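Local coordinates for putative branched-chain amino acid transport system substrate-binding protein (Rhodopseudomonas palustris, PDB 3TX6) that probably serves as the periplasmic solute-binding component of an ABC transporter, with 3-(4-hydroxyphenyl)pyruvic acid bound in its pocket, at residues Val14-Pro19 / Leu23-Arg28; Ser245-Val248 / Gly253-Asp256; Glu266-Tyr271 / Asn278-Phe283. All blocks are in the same frame, centred on the assembly; numbering follows the deposited sequence. Where two conformers were deposited one is given.

Overall arrangement
Contact 3 lies between the other two contacts and beside the ligand pocket: its centre is about 15 Å from that of contact 1 and about 12 Å from that of contact 2, and it touches both. Contacts 1 and 2 are about 24 Å apart between centres and about 10 Å at their nearest atoms. Contact 3 brings Gln282 and Phe283 to the bound hydroxyphenylpyruvate, while the Leu23 side chain of contact 1 also touches the ligand, at about 4 Å. Contact 2 stands farther back, with the side chain of Val248 about 9 Å from the ligand.

Contact 1 of 3, residues Val14-Pro19 / Leu23-Arg28; sequences VTTTGP and LGIPER
Val14 and Glu27 meet where the first strand of a Rossmann-like lobe gives way to its first helix, a beta-alpha turn of the periplasmic binding protein fold. Their side chains cross obliquely: one methyl of the valine, CG1, lies 3.6 Å from Glu27 OE1 and 4.1 Å from Glu27 CB, so it rests against both the root and the end of the glutamate. The chain between them is extended (chi2 167°), and OE1 is hydrogen-bonded to Ser77 OG, which also receives Thr15 N; one hydroxyl thus ties together the loop and the helix. The other methyl, CG2, passes beside Gly24 O at 4.0 Å.

Thr16 approaches the same carbonyl with its methyl. A chi1 of 61° places CG2 beside the backbone N, from where it reaches Gly24 O at 3.7 Å, and CB of this threonine lies 4.1 Å from Ile25 CG1 along the flank of the helix. Between these side chains the two backbones come together directly, with the CA atoms of Thr15 and Gly24 only 4.4 Å apart, a closeness that the glycine permits. Here Gly24 CA makes a CH···O contact of 2.9 Å to Thr15 O, bent to 135° at the hydrogen.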
loop_
_atom_site.group_PDB
_atom_site.type_symbol
_atom_site.label_atom_id
_atom_site.label_comp_id
_atom_site.label_asym_id
_atom_site.label_seq_id
_atom_site.Cartn_x
_atom_site.Cartn_y
_atom_site.Cartn_z
ATOM N N VAL A 14 -4.537 8.040 9.269
ATOM C CA VAL A 14 -4.007 8.154 7.950
ATOM C C VAL A 14 -3.461 9.558 7.714
ATOM O O VAL A 14 -3.591 10.442 8.551
ATOM C CB VAL A 14 -5.076 7.783 6.885
ATOM C CG1 VAL A 14 -5.352 6.281 6.857
ATOM C CG2 VAL A 14 -6.331 8.628 7.072
ATOM N N THR A 15 -2.805 9.726 6.581
ATOM C CA THR A 15 -2.076 10.958 6.288
ATOM C C THR A 15 -2.860 11.801 5.283
ATOM O O THR A 15 -2.837 11.558 4.059
ATOM C CB THR A 15 -0.692 10.628 5.719
ATOM O OG1 THR A 15 -0.016 9.705 6.604
ATOM C CG2 THR A 15 0.116 11.951 5.494
ATOM N N THR A 16 -3.540 12.804 5.814
ATOM C CA THR A 16 -4.391 13.656 5.000
ATOM C C THR A 16 -3.854 15.092 4.889
ATOM O O THR A 16 -4.481 15.927 4.244
ATOM C CB THR A 16 -5.838 13.649 5.476
ATOM O OG1 THR A 16 -5.916 14.144 6.819
ATOM C CG2 THR A 16 -6.432 12.286 5.374
ATOM N N THR A 17 -2.705 15.352 5.508
ATOM C CA THR A 17 -1.942 16.598 5.340
ATOM C C THR A 17 -0.458 16.273 5.160
ATOM O O THR A 17 -0.028 15.168 5.512
ATOM C CB THR A 17 -2.063 17.532 6.570
ATOM O OG1 THR A 17 -1.542 16.873 7.742
ATOM C CG2 THR A 17 -3.486 17.957 6.790
ATOM N N GLY A 18 0.310 17.202 4.598
ATOM C CA GLY A 18 1.720 16.985 4.331
ATOM C C GLY A 18 1.936 16.301 2.990
ATOM O O GLY A 18 0.975 16.063 2.241
ATOM N N PRO A 19 3.206 15.946 2.696
ATOM C CA PRO A 19 3.531 15.458 1.350
ATOM C C PRO A 19 2.855 14.179 0.928
ATOM O O PRO A 19 2.746 13.958 -0.260
ATOM C CB PRO A 19 5.060 15.284 1.377
ATOM C CG PRO A 19 5.454 15.431 2.793
ATOM C CD PRO A 19 4.412 16.220 3.492
ATOM N N LEU A 23 -2.085 10.129 -0.565
ATOM C CA LEU A 23 -2.310 8.722 -0.215
ATOM C C LEU A 23 -3.412 8.604 0.831
ATOM O O LEU A 23 -4.297 7.750 0.712
ATOM C CB LEU A 23 -1.023 8.067 0.305
ATOM C CG LEU A 23 -0.016 7.657 -0.772
ATOM C CD1 LEU A 23 0.552 8.877 -1.541
ATOM C CD2 LEU A 23 1.105 6.818 -0.166
ATOM N N GLY A 24 -3.357 9.456 1.856
ATOM C CA GLY A 24 -4.366 9.365 2.899
ATOM C C GLY A 24 -5.767 9.883 2.578
ATOM O O GLY A 24 -6.753 9.365 3.119
ATOM N N ILE A 25 -5.846 10.957 1.791
ATOM C CA ILE A 25 -7.153 11.484 1.426
ATOM C C ILE A 25 -8.072 10.412 0.815
ATOM O O ILE A 25 -9.222 10.249 1.268
ATOM C CB ILE A 25 -7.044 12.755 0.548
ATOM C CG1 ILE A 25 -6.618 13.939 1.423
ATOM C CG2 ILE A 25 -8.381 13.073 -0.146
ATOM C CD1 ILE A 25 -6.144 15.182 0.658
ATOM N N PRO A 26 -7.579 9.644 -0.161
ATOM C CA PRO A 26 -8.452 8.597 -0.670
ATOM C C PRO A 26 -8.781 7.468 0.309
ATOM O O PRO A 26 -9.863 6.867 0.257
ATOM C CB PRO A 26 -7.663 8.026 -1.875
ATOM C CG PRO A 26 -6.767 9.159 -2.290
ATOM C CD PRO A 26 -6.380 9.803 -1.002
ATOM N N GLU A 27 -7.832 7.198 1.198
ATOM C CA GLU A 27 -8.073 6.218 2.258
ATOM C C GLU A 27 -9.208 6.628 3.169
ATOM O O GLU A 27 -10.073 5.798 3.521
ATOM C CB GLU A 27 -6.772 5.971 3.028
ATOM C CG GLU A 27 -5.809 5.187 2.164
ATOM C CD GLU A 27 -4.360 5.074 2.596
ATOM O OE1 GLU A 27 -3.927 5.682 3.569
ATOM O OE2 GLU A 27 -3.647 4.343 1.854
ATOM N N ARG A 28 -9.212 7.901 3.568
ATOM C CA ARG A 28 -10.285 8.438 4.391
ATOM C C ARG A 28 -11.598 8.472 3.603
ATOM O O ARG A 28 -12.639 8.077 4.108
ATOM C CB ARG A 28 -9.918 9.839 4.872
ATOM C CG ARG A 28 -11.064 10.582 5.536
ATOM C CD ARG A 28 -10.547 11.744 6.395
ATOM N NE ARG A 28 -11.637 12.465 7.046
ATOM C CZ ARG A 28 -12.366 13.402 6.444
ATOM N NH1 ARG A 28 -13.358 14.002 7.103
ATOM N NH2 ARG A 28 -12.102 13.726 5.179
#

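Contact 2 of 3, residues Ser245-Val248 / Gly253-Asp256; sequences SGPV and GQDD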
loop_
_atom_site.group_PDB
_atom_site.type_symbol
_atom_site.label_atom_id
_atom_site.label_comp_id
_atom_site.label_asym_id
_atom_site.label_seq_id
_atom_site.Cartn_x
_atom_site.Cartn_y
_atom_site.Cartn_z
ATOM N N SER A 245 1.240 -2.429 -9.590
ATOM C CA SER A 245 -0.031 -1.936 -9.078
ATOM C C SER A 245 -0.839 -3.083 -8.571
ATOM O O SER A 245 -0.742 -4.181 -9.068
ATOM C CB SER A 245 -0.799 -1.300 -10.222
ATOM O OG SER A 245 -2.016 -0.807 -9.841
ATOM N N GLY A 246 -1.671 -2.807 -7.590
ATOM C CA GLY A 246 -2.763 -3.691 -7.291
ATOM C C GLY A 246 -3.747 -3.726 -8.451
ATOM O O GLY A 246 -3.818 -2.794 -9.254
ATOM N N PRO A 247 -4.538 -4.795 -8.528
ATOM C CA PRO A 247 -5.493 -5.015 -9.621
ATOM C C PRO A 247 -6.666 -4.061 -9.617
ATOM O O PRO A 247 -7.419 -3.979 -10.595
ATOM C CB PRO A 247 -5.910 -6.469 -9.444
ATOM C CG PRO A 247 -5.617 -6.797 -8.022
ATOM C CD PRO A 247 -4.411 -5.985 -7.657
ATOM N N VAL A 248 -6.866 -3.353 -8.509
ATOM C CA VAL A 248 -7.962 -2.376 -8.419
ATOM C C VAL A 248 -7.832 -1.295 -9.461
ATOM O O VAL A 248 -8.802 -0.615 -9.775
ATOM C CB VAL A 248 -8.033 -1.683 -7.003
ATOM C CG1 VAL A 248 -6.889 -0.663 -6.790
ATOM C CG2 VAL A 248 -9.433 -1.089 -6.775
ATOM N N GLY A 253 -10.354 -4.943 -16.877
ATOM C CA GLY A 253 -9.434 -5.788 -17.633
ATOM C C GLY A 253 -9.333 -7.206 -17.065
ATOM O O GLY A 253 -8.723 -8.075 -17.678
ATOM N N GLN A 254 -9.911 -7.431 -15.875
ATOM C CA GLN A 254 -9.867 -8.742 -15.246
ATOM C C GLN A 254 -10.948 -9.639 -15.844
ATOM O O GLN A 254 -11.997 -9.172 -16.308
ATOM C CB GLN A 254 -10.039 -8.631 -13.719
ATOM C CG GLN A 254 -8.947 -7.816 -13.025
ATOM C CD GLN A 254 -9.279 -7.516 -11.575
ATOM O OE1 GLN A 254 -9.963 -8.305 -10.923
ATOM N NE2 GLN A 254 -8.873 -6.344 -11.082
ATOM N N ASP A 255 -10.713 -10.950 -15.784
ATOM C CA ASP A 255 -11.760 -11.921 -16.126
ATOM C C ASP A 255 -12.791 -11.949 -14.998
ATOM O O ASP A 255 -12.453 -11.626 -13.862
ATOM C CB ASP A 255 -11.143 -13.292 -16.309
ATOM C CG ASP A 255 -10.205 -13.356 -17.503
ATOM O OD1 ASP A 255 -10.526 -12.754 -18.549
ATOM O OD2 ASP A 255 -9.140 -13.997 -17.394
ATOM N N ASP A 256 -14.034 -12.302 -15.316
ATOM C CA ASP A 256 -15.078 -12.421 -14.283
ATOM C C ASP A 256 -14.694 -13.468 -13.251
ATOM O O ASP A 256 -15.161 -13.443 -12.106
ATOM C CB ASP A 256 -16.441 -12.817 -14.888
ATOM C CG ASP A 256 -17.168 -11.648 -15.499
ATOM O OD1 ASP A 256 -16.769 -10.480 -15.249
ATOM O OD2 ASP A 256 -18.144 -11.897 -16.235
#
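Gln254 reaches back to Pro247 within the long loop that follows strand 242-245 and leads to helix 261-275. In the type I periplasmic binding fold such a connection, leaving the sheet of one lobe for helices that pack on the other, is consistent with one of the interlobe crossovers. The contact is slight, burying about 80 Å² in all, and rests on a single glutamine side chain spanning a gap of 8.0 Å between the CA atoms of Gln254 and Pro247.

Hydrogen bonding across the gap is weak. Gln254 NE2 comes to 2.8 Å from Pro247 O, but the angle at the hydrogen is just 116°, far from straight. The other end of the amide, OE1, is bonded to Thr260 OG1, and this bond, with the weak one to Pro247 O, probably limits the rotation of the amide.

Van der Waals packing adds to this. The extended chain (chi2 170°) carries the amide to the proline ring, where NE2 lies 3.4 Å from Pro247 CB, while the ring itself also packs on Ile349 of the neighbouring strand.

Each segment has further polar partners. Lys261 NZ donates to Gln254 O and makes a salt bridge with Asp256 OD1, and Val248 N is held by Gln330. Just after the strand, Ser245 OG donates to Gly246 O at 2.7 Å, approaching in the carbonyl plane along a lone pair.

Contact 3 of 3, residues Glu266-Tyr271 / Asn278-Phe283; sequences ELNTAY and NSRSQF. With ENO (3-(4-hydroxy-phenyl)pyruvic acid), chain D.
Water 1 is gripped from both segments: it donates to Asn268 OD1 at 2.8 Å and accepts from Ser281 N at 3.0 Å, joining helix 261-275 across a short loop to the N-terminus of helix 282-304, in the periplasmic binding protein fold. Asn268 serves three purposes. Its OD1 also lies 3.4 Å from Arg280 CB, and its ND2 is hydrogen-bonded to Val248 O while lying over one face of the Arg280 guanidinium, toward the rim. The side chains cross at about a right angle, yet the amide and guanidinium planes are just 29° apart. A bend in the arginine chain (chi3 62°) folds the guanidinium back beneath that amide, and salt bridges to Glu272 and Glu252 hold it there.

One helical turn after Asn268, Tyr271 presents its ring edge to Ser279: OG lies in the ring plane, 3.4 Å from CD1; the hydroxyl itself is hydrogen-bonded to Gly276 O.

Beyond this interface the segment enters the pocket. Ser281 is the N-cap of the helix, with OG bonded to Ala284 N. Gln282 OE1 is held by Gly246 N, and NE2 is also bonded to Gln117, which together orient the amide. The Phe283 ring turns its edge to the ligand, and Gln282 NE2 donates to the ligand phenol oxygen O3 at 3.0 Å, nearly straight at 176°.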
loop_
_atom_site.group_PDB
_atom_site.type_symbol
_atom_site.label_atom_id
_atom_site.label_comp_id
_atom_site.label_asym_id
_atom_site.label_seq_id
_atom_site.Cartn_x
_atom_site.Cartn_y
_atom_site.Cartn_z
ATOM N N GLU A 266 -16.895 -2.577 -7.243
ATOM C CA GLU A 266 -17.721 -1.927 -6.230
ATOM C C GLU A 266 -17.060 -0.644 -5.761
ATOM O O GLU A 266 -17.688 0.402 -5.742
ATOM C CB GLU A 266 -17.999 -2.832 -5.004
ATOM C CG GLU A 266 -18.914 -4.013 -5.283
ATOM C CD GLU A 266 -19.021 -4.996 -4.139
ATOM O OE1 GLU A 266 -18.304 -4.840 -3.127
ATOM O OE2 GLU A 266 -19.806 -5.953 -4.268
ATOM N N LEU A 267 -15.798 -0.732 -5.343
ATOM C CA LEU A 267 -15.122 0.453 -4.824
ATOM C C LEU A 267 -14.999 1.536 -5.893
ATOM O O LEU A 267 -15.323 2.688 -5.660
ATOM C CB LEU A 267 -13.733 0.147 -4.331
ATOM C CG LEU A 267 -12.803 1.336 -4.046
ATOM C CD1 LEU A 267 -13.368 2.273 -2.978
ATOM C CD2 LEU A 267 -11.454 0.753 -3.638
ATOM N N ASN A 268 -14.497 1.161 -7.057
ATOM C CA ASN A 268 -14.292 2.151 -8.084
ATOM C C ASN A 268 -15.605 2.831 -8.566
ATOM O O ASN A 268 -15.644 4.044 -8.760
ATOM C CB ASN A 268 -13.509 1.570 -9.272
ATOM C CG ASN A 268 -12.093 1.229 -8.921
ATOM O OD1 ASN A 268 -11.600 1.613 -7.866
ATOM N ND2 ASN A 268 -11.399 0.562 -9.839
ATOM N N THR A 269 -16.680 2.076 -8.733
ATOM C CA THR A 269 -17.959 2.681 -9.111
ATOM C C THR A 269 -18.348 3.735 -8.065
ATOM O O THR A 269 -18.720 4.849 -8.397
ATOM C CB THR A 269 -19.043 1.605 -9.300
ATOM O OG1 THR A 269 -18.623 0.727 -10.340
ATOM C CG2 THR A 269 -20.339 2.237 -9.642
ATOM N N ALA A 270 -18.233 3.386 -6.795
ATOM C CA ALA A 270 -18.637 4.282 -5.712
ATOM C C ALA A 270 -17.714 5.529 -5.666
ATOM O O ALA A 270 -18.175 6.665 -5.615
ATOM C CB ALA A 270 -18.622 3.552 -4.386
ATOM N N TYR A 271 -16.406 5.287 -5.658
ATOM C CA TYR A 271 -15.437 6.358 -5.500
ATOM C C TYR A 271 -15.508 7.302 -6.711
ATOM O O TYR A 271 -15.490 8.520 -6.553
ATOM C CB TYR A 271 -14.008 5.781 -5.341
ATOM C CG TYR A 271 -13.047 6.776 -4.715
ATOM C CD1 TYR A 271 -12.504 7.831 -5.483
ATOM C CD2 TYR A 271 -12.757 6.755 -3.371
ATOM C CE1 TYR A 271 -11.668 8.784 -4.914
ATOM C CE2 TYR A 271 -11.944 7.693 -2.812
ATOM C CZ TYR A 271 -11.430 8.745 -3.584
ATOM O OH TYR A 271 -10.628 9.711 -2.981
ATOM N N ASN A 278 -11.810 8.034 -13.361
ATOM C CA ASN A 278 -10.389 7.751 -13.136
ATOM C C ASN A 278 -9.770 8.321 -11.861
ATOM O O ASN A 278 -8.558 8.487 -11.774
ATOM C CB ASN A 278 -9.560 8.171 -14.317
ATOM C CG ASN A 278 -9.506 7.098 -15.319
ATOM O OD1 ASN A 278 -9.933 7.296 -16.422
ATOM N ND2 ASN A 278 -9.044 5.893 -14.901
ATOM N N SER A 279 -10.603 8.514 -10.862
ATOM C CA SER A 279 -10.115 8.884 -9.548
ATOM C C SER A 279 -9.781 7.676 -8.674
ATOM O O SER A 279 -9.363 7.867 -7.545
ATOM C CB SER A 279 -11.075 9.827 -8.793
ATOM O OG SER A 279 -12.352 9.255 -8.620
ATOM N N ARG A 280 -9.931 6.455 -9.201
ATOM C CA ARG A 280 -9.519 5.240 -8.475
ATOM C C ARG A 280 -8.052 5.357 -8.068
ATOM O O ARG A 280 -7.257 6.006 -8.740
ATOM C CB ARG A 280 -9.703 4.047 -9.372
ATOM C CG ARG A 280 -8.811 4.047 -10.634
ATOM C CD ARG A 280 -9.167 2.978 -11.640
ATOM N NE ARG A 280 -10.514 3.142 -12.148
ATOM C CZ ARG A 280 -11.112 2.269 -12.966
ATOM N NH1 ARG A 280 -10.447 1.197 -13.379
ATOM N NH2 ARG A 280 -12.372 2.483 -13.369
ATOM N N SER A 281 -7.693 4.670 -6.995
ATOM C CA SER A 281 -6.312 4.608 -6.520
ATOM C C SER A 281 -5.999 3.291 -5.825
ATOM O O SER A 281 -6.855 2.635 -5.243
ATOM C CB SER A 281 -5.954 5.786 -5.610
ATOM O OG SER A 281 -6.702 5.749 -4.412
ATOM N N GLN A 282 -4.717 2.992 -5.855
ATOM C CA GLN A 282 -4.073 1.994 -4.982
ATOM C C GLN A 282 -4.504 2.166 -3.540
ATOM O O GLN A 282 -4.765 1.191 -2.839
ATOM C CB GLN A 282 -2.556 2.173 -5.093
ATOM C CG GLN A 282 -1.669 1.253 -4.260
ATOM C CD GLN A 282 -1.575 -0.179 -4.750
ATOM O OE1 GLN A 282 -2.073 -0.524 -5.836
ATOM N NE2 GLN A 282 -0.922 -1.012 -3.949
ATOM N N PHE A 283 -4.561 3.414 -3.107
ATOM C CA PHE A 283 -4.646 3.756 -1.670
ATOM C C PHE A 283 -6.066 3.645 -1.113
ATOM O O PHE A 283 -6.298 3.026 -0.057
ATOM C CB PHE A 283 -4.026 5.156 -1.465
ATOM C CG PHE A 283 -2.714 5.258 -2.171
ATOM C CD1 PHE A 283 -1.673 4.470 -1.769
ATOM C CD2 PHE A 283 -2.543 6.075 -3.297
ATOM C CE1 PHE A 283 -0.493 4.449 -2.477
ATOM C CE2 PHE A 283 -1.339 6.077 -3.999
ATOM C CZ PHE A 283 -0.301 5.256 -3.583
HETATM O O4 ENO D . 4.646 2.885 2.313
HETATM C C9 ENO D . 1.793 2.903 0.445
HETATM C C8 ENO D . 0.898 1.951 -0.002
HETATM C C7 ENO D . 1.248 1.051 -1.020
HETATM C C6 ENO D . 2.543 1.074 -1.500
HETATM C C5 ENO D . 3.451 2.039 -1.073
HETATM C C4 ENO D . 3.089 2.963 -0.077
HETATM O O3 ENO D . 0.316 0.098 -1.413
HETATM C C3 ENO D . 4.033 4.053 0.346
HETATM C C2 ENO D . 4.851 3.856 1.565
HETATM C C1 ENO D . 5.800 4.905 1.907
HETATM O O2 ENO D . 6.455 4.773 2.962
HETATM O O1 ENO D . 5.959 5.911 1.152
HETATM O O HOH W 1 -9.771 2.781 -6.024
#